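Local coordinates for Cry37AA1 (Bacillus thuringiensis, PDB 4RHZ), which binds calcium through a C2-like beta sandwich and forms a binary complex with Cry23Aa1, probably acting as its partner in a two-component insecticidal toxin, at residues Y26-L31 with D37-K42; W41-D44 with T50-R53; P94-C99 with V106-D111. All coordinates share one frame; numbering follows the deposited sequence.

Contact 1: Y26-L31 with D37-K42; sequences YIKAYL and DFEIWK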
loop_
_atom_site.group_PDB
_atom_site.type_symbol
_atom_site.label_atom_id
_atom_site.label_comp_id
_atom_site.label_asym_id
_atom_site.label_seq_id
_atom_site.Cartn_x
_atom_site.Cartn_y
_atom_site.Cartn_z
ATOM N N TYR B 26 24.393 -11.034 9.408
ATOM C CA TYR B 26 23.554 -12.175 9.077
ATOM C C TYR B 26 22.093 -11.789 9.251
ATOM O O TYR B 26 21.788 -10.841 9.961
ATOM C CB TYR B 26 23.920 -13.414 9.993
ATOM C CG TYR B 26 23.656 -13.188 11.483
ATOM C CD1 TYR B 26 22.346 -13.316 12.018
ATOM C CD2 TYR B 26 24.683 -12.808 12.345
ATOM C CE1 TYR B 26 22.089 -13.082 13.373
ATOM C CE2 TYR B 26 24.435 -12.607 13.755
ATOM C CZ TYR B 26 23.131 -12.717 14.217
ATOM O OH TYR B 26 22.832 -12.505 15.539
ATOM N N ILE B 27 21.203 -12.563 8.638
ATOM C CA ILE B 27 19.787 -12.556 8.937
ATOM C C ILE B 27 19.357 -14.033 9.074
ATOM O O ILE B 27 19.781 -14.936 8.285
ATOM C CB ILE B 27 18.946 -11.841 7.827
ATOM C CG1 ILE B 27 19.357 -10.344 7.716
ATOM C CG2 ILE B 27 17.399 -11.966 8.068
ATOM C CD1 ILE B 27 19.055 -9.750 6.317
ATOM N N LYS B 28 18.527 -14.293 10.067
ATOM C CA LYS B 28 18.087 -15.657 10.336
ATOM C C LYS B 28 16.594 -15.704 10.472
ATOM O O LYS B 28 15.976 -14.711 10.791
ATOM C CB LYS B 28 18.679 -16.164 11.638
ATOM C CG LYS B 28 20.183 -16.340 11.545
ATOM C CD LYS B 28 20.728 -16.842 12.877
ATOM C CE LYS B 28 22.248 -16.899 12.839
ATOM N NZ LYS B 28 22.761 -17.360 14.177
ATOM N N ALA B 29 16.047 -16.878 10.281
ATOM C CA ALA B 29 14.646 -17.117 10.439
ATOM C C ALA B 29 14.423 -18.355 11.346
ATOM O O ALA B 29 15.356 -19.180 11.534
ATOM C CB ALA B 29 14.080 -17.387 9.081
ATOM N N TYR B 30 13.193 -18.516 11.820
ATOM C CA TYR B 30 12.754 -19.760 12.430
ATOM C C TYR B 30 11.257 -19.810 12.293
ATOM O O TYR B 30 10.612 -18.753 12.171
ATOM C CB TYR B 30 13.156 -19.834 13.940
ATOM C CG TYR B 30 12.587 -18.737 14.883
ATOM C CD1 TYR B 30 11.434 -18.944 15.588
ATOM C CD2 TYR B 30 13.254 -17.557 15.098
ATOM C CE1 TYR B 30 10.889 -17.962 16.428
ATOM C CE2 TYR B 30 12.762 -16.587 15.977
ATOM C CZ TYR B 30 11.567 -16.808 16.631
ATOM O OH TYR B 30 11.018 -15.873 17.478
ATOM N N LEU B 31 10.673 -20.994 12.371
ATOM C CA LEU B 31 9.231 -21.106 12.354
ATOM C C LEU B 31 8.574 -20.789 13.693
ATOM O O LEU B 31 7.939 -19.718 13.858
ATOM C CB LEU B 31 8.789 -22.479 11.849
ATOM C CG LEU B 31 8.791 -22.645 10.311
ATOM C CD1 LEU B 31 9.958 -22.006 9.601
ATOM C CD2 LEU B 31 8.719 -24.158 9.887
ATOM N N ASP B 37 16.682 -21.802 14.458
ATOM C CA ASP B 37 16.783 -20.764 13.493
ATOM C C ASP B 37 17.805 -21.126 12.417
ATOM O O ASP B 37 18.667 -21.982 12.599
ATOM C CB ASP B 37 17.133 -19.443 14.163
ATOM C CG ASP B 37 18.454 -19.511 14.878
ATOM O OD1 ASP B 37 18.948 -18.458 15.332
ATOM O OD2 ASP B 37 19.019 -20.614 14.991
ATOM N N PHE B 38 17.719 -20.441 11.290
ATOM C CA PHE B 38 18.610 -20.759 10.193
ATOM C C PHE B 38 18.940 -19.500 9.425
ATOM O O PHE B 38 18.124 -18.591 9.385
ATOM C CB PHE B 38 17.978 -21.851 9.338
ATOM C CG PHE B 38 16.557 -21.588 8.920
ATOM C CD1 PHE B 38 16.289 -20.980 7.699
ATOM C CD2 PHE B 38 15.493 -22.009 9.695
ATOM C CE1 PHE B 38 14.995 -20.744 7.261
ATOM C CE2 PHE B 38 14.170 -21.804 9.291
ATOM C CZ PHE B 38 13.912 -21.133 8.056
ATOM N N GLU B 39 20.142 -19.407 8.884
ATOM C CA GLU B 39 20.465 -18.261 8.050
ATOM C C GLU B 39 19.813 -18.266 6.697
ATOM O O GLU B 39 19.750 -19.301 6.013
ATOM C CB GLU B 39 21.956 -17.959 7.871
ATOM C CG GLU B 39 22.852 -19.089 7.951
ATOM C CD GLU B 39 23.157 -19.433 9.391
ATOM O OE1 GLU B 39 22.591 -20.479 9.829
ATOM O OE2 GLU B 39 23.939 -18.677 10.048
ATOM N N ILE B 40 19.278 -17.100 6.362
ATOM C CA ILE B 40 18.799 -16.825 5.014
ATOM C C ILE B 40 19.724 -15.841 4.288
ATOM O O ILE B 40 19.612 -15.652 3.084
ATOM C CB ILE B 40 17.288 -16.382 5.016
ATOM C CG1 ILE B 40 17.109 -14.978 5.619
ATOM C CG2 ILE B 40 16.471 -17.456 5.752
ATOM C CD1 ILE B 40 15.699 -14.311 5.377
ATOM N N TRP B 41 20.666 -15.262 5.021
ATOM C CA TRP B 41 21.638 -14.399 4.427
ATOM C C TRP B 41 22.768 -14.201 5.398
ATOM O O TRP B 41 22.541 -14.000 6.589
ATOM C CB TRP B 41 21.031 -13.019 4.097
ATOM C CG TRP B 41 22.039 -12.010 3.654
ATOM C CD1 TRP B 41 22.478 -11.812 2.373
ATOM C CD2 TRP B 41 22.754 -11.065 4.477
ATOM N NE1 TRP B 41 23.441 -10.816 2.346
ATOM C CE2 TRP B 41 23.601 -10.313 3.610
ATOM C CE3 TRP B 41 22.749 -10.766 5.859
ATOM C CZ2 TRP B 41 24.453 -9.295 4.077
ATOM C CZ3 TRP B 41 23.549 -9.749 6.333
ATOM C CH2 TRP B 41 24.423 -9.013 5.427
ATOM N N LYS B 42 23.984 -14.157 4.862
ATOM C CA LYS B 42 25.221 -14.029 5.648
ATOM C C LYS B 42 26.310 -13.354 4.787
ATOM O O LYS B 42 26.509 -13.720 3.615
ATOM C CB LYS B 42 25.702 -15.426 6.069
ATOM C CG LYS B 42 26.815 -15.430 7.120
ATOM C CD LYS B 42 27.267 -16.883 7.375
ATOM C CE LYS B 42 28.551 -16.908 8.239
ATOM N NZ LYS B 42 28.229 -16.806 9.713
#

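Contact 2: W41-D44 with T50-R53; sequences WKQD and TPER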
loop_
_atom_site.group_PDB
_atom_site.type_symbol
_atom_site.label_atom_id
_atom_site.label_comp_id
_atom_site.label_asym_id
_atom_site.label_seq_id
_atom_site.Cartn_x
_atom_site.Cartn_y
_atom_site.Cartn_z
ATOM N N TRP B 41 20.666 -15.262 5.021
ATOM C CA TRP B 41 21.638 -14.399 4.427
ATOM C C TRP B 41 22.768 -14.201 5.398
ATOM O O TRP B 41 22.541 -14.000 6.589
ATOM C CB TRP B 41 21.031 -13.019 4.097
ATOM C CG TRP B 41 22.039 -12.010 3.654
ATOM C CD1 TRP B 41 22.478 -11.812 2.373
ATOM C CD2 TRP B 41 22.754 -11.065 4.477
ATOM N NE1 TRP B 41 23.441 -10.816 2.346
ATOM C CE2 TRP B 41 23.601 -10.313 3.610
ATOM C CE3 TRP B 41 22.749 -10.766 5.859
ATOM C CZ2 TRP B 41 24.453 -9.295 4.077
ATOM C CZ3 TRP B 41 23.549 -9.749 6.333
ATOM C CH2 TRP B 41 24.423 -9.013 5.427
ATOM N N LYS B 42 23.984 -14.157 4.862
ATOM C CA LYS B 42 25.221 -14.029 5.648
ATOM C C LYS B 42 26.310 -13.354 4.787
ATOM O O LYS B 42 26.509 -13.720 3.615
ATOM C CB LYS B 42 25.702 -15.426 6.069
ATOM C CG LYS B 42 26.815 -15.430 7.120
ATOM C CD LYS B 42 27.267 -16.883 7.375
ATOM C CE LYS B 42 28.551 -16.908 8.239
ATOM N NZ LYS B 42 28.229 -16.806 9.713
ATOM N N GLN B 43 26.996 -12.363 5.333
ATOM C CA GLN B 43 28.131 -11.789 4.635
ATOM C C GLN B 43 29.069 -11.320 5.709
ATOM O O GLN B 43 28.676 -10.506 6.564
ATOM C CB GLN B 43 27.709 -10.608 3.723
ATOM C CG GLN B 43 28.893 -9.742 3.170
ATOM C CD GLN B 43 29.862 -10.583 2.342
ATOM O OE1 GLN B 43 29.498 -11.122 1.280
ATOM N NE2 GLN B 43 31.102 -10.716 2.830
ATOM N N ASP B 44 30.303 -11.843 5.687
ATOM C CA ASP B 44 31.327 -11.426 6.634
ATOM C C ASP B 44 31.823 -10.039 6.342
ATOM O O ASP B 44 31.817 -9.585 5.196
ATOM C CB ASP B 44 32.492 -12.391 6.657
ATOM C CG ASP B 44 32.096 -13.757 7.140
ATOM O OD1 ASP B 44 32.754 -14.684 6.668
ATOM O OD2 ASP B 44 31.134 -13.909 7.946
ATOM N N THR B 50 33.583 -5.147 1.294
ATOM C CA THR B 50 32.260 -5.758 1.492
ATOM C C THR B 50 31.415 -5.477 0.248
ATOM O O THR B 50 31.402 -4.358 -0.253
ATOM C CB THR B 50 31.574 -5.294 2.810
ATOM O OG1 THR B 50 32.417 -5.602 3.938
ATOM C CG2 THR B 50 30.211 -5.959 2.995
ATOM N N PRO B 51 30.762 -6.508 -0.291
ATOM C CA PRO B 51 29.944 -6.297 -1.491
ATOM C C PRO B 51 28.724 -5.355 -1.345
ATOM O O PRO B 51 28.085 -5.254 -0.265
ATOM C CB PRO B 51 29.464 -7.704 -1.866
ATOM C CG PRO B 51 30.165 -8.668 -0.959
ATOM C CD PRO B 51 30.823 -7.921 0.137
ATOM N N GLU B 52 28.440 -4.661 -2.452
ATOM C CA GLU B 52 27.264 -3.843 -2.602
ATOM C C GLU B 52 26.094 -4.807 -2.716
ATOM O O GLU B 52 26.155 -5.793 -3.455
ATOM C CB GLU B 52 27.356 -2.940 -3.854
ATOM C CG GLU B 52 26.130 -1.989 -4.035
ATOM C CD GLU B 52 26.229 -1.010 -5.265
ATOM O OE1 GLU B 52 25.188 -0.821 -5.949
ATOM O OE2 GLU B 52 27.308 -0.413 -5.522
ATOM N N ARG B 53 25.032 -4.540 -1.969
ATOM C CA ARG B 53 23.896 -5.419 -2.017
ATOM C C ARG B 53 22.676 -4.633 -1.672
ATOM O O ARG B 53 22.545 -4.156 -0.548
ATOM C CB ARG B 53 24.087 -6.610 -1.044
ATOM C CG ARG B 53 22.941 -7.628 -1.056
ATOM C CD ARG B 53 22.943 -8.515 -2.291
ATOM N NE ARG B 53 24.248 -9.126 -2.424
ATOM C CZ ARG B 53 24.567 -10.126 -3.245
ATOM N NH1 ARG B 53 23.644 -10.710 -4.033
ATOM N NH2 ARG B 53 25.828 -10.560 -3.249
HETATM O O HOH W 1 25.529 -9.788 0.038
#

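Contact 3: P94-C99 with V106-D111; sequences PSQKVC and VRLDGD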
loop_
_atom_site.group_PDB
_atom_site.type_symbol
_atom_site.label_atom_id
_atom_site.label_comp_id
_atom_site.label_asym_id
_atom_site.label_seq_id
_atom_site.Cartn_x
_atom_site.Cartn_y
_atom_site.Cartn_z
ATOM N N PRO B 94 19.958 -7.678 16.553
ATOM C CA PRO B 94 19.450 -9.031 16.656
ATOM C C PRO B 94 18.508 -9.223 17.838
ATOM O O PRO B 94 17.862 -10.215 17.892
ATOM C CB PRO B 94 20.723 -9.913 16.790
ATOM C CG PRO B 94 21.776 -9.016 17.495
ATOM C CD PRO B 94 21.424 -7.589 16.791
ATOM N N SER B 95 18.354 -8.283 18.742
ATOM C CA SER B 95 17.359 -8.515 19.731
ATOM C C SER B 95 15.939 -8.360 19.142
ATOM O O SER B 95 14.946 -8.683 19.802
ATOM C CB SER B 95 17.552 -7.567 20.919
ATOM O OG SER B 95 17.437 -6.238 20.419
ATOM N N GLN B 96 15.804 -7.873 17.920
ATOM C CA GLN B 96 14.453 -7.591 17.446
ATOM C C GLN B 96 14.000 -8.683 16.501
ATOM O O GLN B 96 14.529 -8.763 15.373
ATOM C CB GLN B 96 14.397 -6.218 16.713
ATOM C CG GLN B 96 13.041 -6.030 15.983
ATOM C CD GLN B 96 12.994 -4.784 15.080
ATOM O OE1 GLN B 96 13.723 -4.669 14.086
ATOM N NE2 GLN B 96 12.142 -3.861 15.435
ATOM N N LYS B 97 12.978 -9.438 16.920
ATOM C CA LYS B 97 12.363 -10.467 16.150
ATOM C C LYS B 97 11.020 -10.008 15.606
ATOM O O LYS B 97 10.182 -9.468 16.382
ATOM C CB LYS B 97 12.103 -11.716 17.038
ATOM C CG LYS B 97 13.321 -12.675 17.096
ATOM C CD LYS B 97 14.358 -12.142 18.085
ATOM C CE LYS B 97 15.516 -13.184 18.318
ATOM N NZ LYS B 97 16.712 -12.508 18.965
ATOM N N VAL B 98 10.794 -10.182 14.290
ATOM C CA VAL B 98 9.464 -9.804 13.696
ATOM C C VAL B 98 8.989 -10.944 12.858
ATOM O O VAL B 98 9.744 -11.426 12.027
ATOM C CB VAL B 98 9.523 -8.450 12.821
ATOM C CG1 VAL B 98 8.103 -7.938 12.455
ATOM C CG2 VAL B 98 10.256 -7.324 13.598
ATOM N N CYS B 99 7.747 -11.382 13.059
ATOM C CA CYS B 99 7.200 -12.522 12.341
ATOM C C CYS B 99 6.092 -12.057 11.336
ATOM O O CYS B 99 5.470 -11.044 11.543
ATOM C CB CYS B 99 6.544 -13.512 13.380
ATOM S SG CYS B 99 7.687 -13.850 14.846
ATOM N N VAL B 106 8.167 -8.307 6.440
ATOM C CA VAL B 106 8.536 -7.698 7.707
ATOM C C VAL B 106 9.657 -6.688 7.521
ATOM O O VAL B 106 10.494 -6.863 6.651
ATOM C CB VAL B 106 9.041 -8.769 8.845
ATOM C CG1 VAL B 106 8.073 -9.883 9.103
ATOM C CG2 VAL B 106 10.456 -9.285 8.538
ATOM N N ARG B 107 9.699 -5.710 8.422
ATOM C CA ARG B 107 10.805 -4.788 8.534
ATOM C C ARG B 107 11.573 -4.983 9.867
ATOM O O ARG B 107 10.952 -4.958 10.975
ATOM C CB ARG B 107 10.238 -3.349 8.512
ATOM C CG ARG B 107 11.235 -2.300 8.752
ATOM C CD ARG B 107 10.717 -0.874 8.418
ATOM N NE ARG B 107 11.646 0.120 8.971
ATOM C CZ ARG B 107 11.810 1.385 8.532
ATOM N NH1 ARG B 107 11.135 1.850 7.447
ATOM N NH2 ARG B 107 12.698 2.173 9.162
ATOM N N LEU B 108 12.897 -5.081 9.756
ATOM C CA LEU B 108 13.782 -4.994 10.877
ATOM C C LEU B 108 14.358 -3.588 10.898
ATOM O O LEU B 108 14.883 -3.171 9.858
ATOM C CB LEU B 108 14.920 -6.021 10.701
ATOM C CG LEU B 108 14.495 -7.451 10.359
ATOM C CD1 LEU B 108 15.738 -8.389 10.396
ATOM C CD2 LEU B 108 13.456 -7.902 11.360
ATOM N N ASP B 109 14.273 -2.879 12.045
ATOM C CA ASP B 109 14.701 -1.486 12.131
ATOM C C ASP B 109 16.138 -1.299 12.525
ATOM O O ASP B 109 16.690 -2.046 13.358
ATOM C CB ASP B 109 13.790 -0.631 13.104
ATOM C CG ASP B 109 12.338 -0.783 12.771
ATOM O OD1 ASP B 109 11.549 -1.412 13.572
ATOM O OD2 ASP B 109 11.989 -0.360 11.632
ATOM N N GLY B 110 16.728 -0.228 11.998
ATOM C CA GLY B 110 18.155 0.073 12.271
ATOM C C GLY B 110 18.259 1.240 13.211
ATOM O O GLY B 110 17.324 1.530 13.958
ATOM N N ASP B 111 19.393 1.933 13.183
ATOM C CA ASP B 111 19.625 2.975 14.151
ATOM C C ASP B 111 19.142 4.318 13.639
ATOM O O ASP B 111 19.269 5.356 14.352
ATOM C CB ASP B 111 21.101 3.003 14.638
ATOM C CG ASP B 111 22.103 3.221 13.481
ATOM O OD1 ASP B 111 21.664 3.351 12.309
ATOM O OD2 ASP B 111 23.318 3.293 13.761
HETATM O O HOH W 2 16.279 -4.252 14.604
#

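Contact 1: Y26-L31 with D37-K42
A29 and F38 face each other as a hydrogen-bonded pair in an antiparallel beta hairpin, and the small methyl leaves room for the large ring. F38 CG stands between its backbone N and carbonyl carbon (chi1 50°), which swings the ring back over the neighbouring strand. A29 CB then meets one face in a CH-pi contact, 4.2 Å from the centroid of the F38 ring, while L31 CD1 touches the ring edge. I40 and W41 both oppose I27, a classic beta bulge. The carbonyl oxygen I27 O takes a bond from I40 N at 2.9 Å and a weak one from W41 N; I27 N returns a bond to W41 O at 2.8 Å. Because of the extra residue, I27 meets two large apolar groups at once: its CG2 branch crosses I40 CG1 at 3.9 Å, and its CD1 lies 3.9 Å from W41 CE3. The indole, with CG anti to the backbone N (chi1 172°), runs back beside Y26, bringing CZ3 within 3.4 Å of Y26 N.

The face carrying Y26, K28, E39 and K42 is more polar. K28 is extended beyond CG, lies beside E39 pointing the same way, and crosses D37 obliquely. K28 CD is 3.4 Å from D37 OD1, but K28 NZ, 4.1 Å from D37 OD1 and also near E39, makes no salt bridge with either, so any attraction is probably modest. D37 OD1 is instead hydrogen-bonded to Y76 OH.

Strand 38-43 is outermost in its sheet within this chain, and 26-30 is bonded on its other side to strand 73-81. I27, A29, F38 and W41 on one face, with I40 at the corner, pack into the sandwich against strands 4-13 and 55-62.

Contact 2: W41-D44 with T50-R53
Q43 lays its amide against the ring of P51, and this is where the two segments pack most closely. The glutamine leaves the strand with CG anti to the backbone N and then bends at chi2 (59°), which turns its amide along P51: Q43 OE1 lies 3.4 Å from P51 CG, and Q43 CD 3.6 Å from P51 CD. No hydrogen bond joins the segments directly. A rigid proline offers a compact apolar surface here, while the aliphatic part of Q43 slides past the methyl of T50, with Q43 CG 4.0 Å from T50 CG2. The amide is held by the next residue, just past the strand end: Q43 NE2 gives D44 O a nearly straight bond of 2.7 Å, in the amide plane and on a carbonyl lone pair, which fixes the amide's rotation.

Toward W41 and R53 the contact is looser, and water 1 spans the gap. It lies in the plane of the indole and accepts from W41 NE1 at 3.3 Å; its link to R53 NE, 2.9 Å long, is weak. At the other end, the T50 hydroxyl turns to its own loop, bonding G47 O and W46 N.

The contact thus brings together the end of strand 38-43 and the loop leading into strand 55-62. W41 also meets F12 of strand 4-13 and Y56 of 55-62, and R53 packs on F12.

Contact 3: P94-C99 with V106-D111
Q96 reaches D109 on a chain extended beyond CG, with CG anti to the backbone N (chi1 170°), while D109 turns CG beside its own backbone N (chi1 -52°) to present its carboxylate. The two bridge the edges of the two sheets of a C2-like beta sandwich, strands 89-100 and 105-110. A glutamine suits the place because its amide can accept and donate together: Q96 OE1 receives D109 N at 2.8 Å on a lone pair, and Q96 NE2 donates to D109 OD1 at 3.1 Å. The second bond meets the carboxylate on its anti side but tilted out of its plane, with amide and carboxylate planes 62° apart. The other carboxylate oxygen, D109 OD2, forms a salt bridge with R107 NE at 2.7 Å, so both oxygens are engaged and the group's rotation is restrained.

Beyond this polar clasp the contact is apolar. Beta-branched V98 and V106, with L108, pack between the two edge strands: V98 CG1 slides past V106 CB at 3.8 Å, and V98 CG2 meets L108 CD2 at 3.9 Å. C99 turns away to its disulfide with C74. V106 and R107 pair in a parallel ladder with a strand of the Cry23AA1 chain, extending the sheet across the interface, and Q230 of that chain bonds C99 N and K97 O. Beside the paired bonds, water 2 lies 2.6 Å from both Q96 OE1 and D109 O.

In the fold
Contacts 1 and 2 follow one another along strand 38-43 and share W41 and K42, with centres about 14 Å apart. Contact 3 starts from the opposite edge strand, 89-100, and crosses to strand 105-110 of the second sheet, its centre about 12 Å from that of contact 1; the two touch where Y26 OH meets P94 CB at 3.6 Å. Contacts 2 and 3 are separate, their nearest atoms about 9 Å apart. None of the three holds a calcium ligand. The metal is bound by D89 and E112, and the side chain of R107 in contact 3 lies about 12 Å from the ion. Contacts 1 and 3 both reach Cry23AA1, contact 1 through Y30.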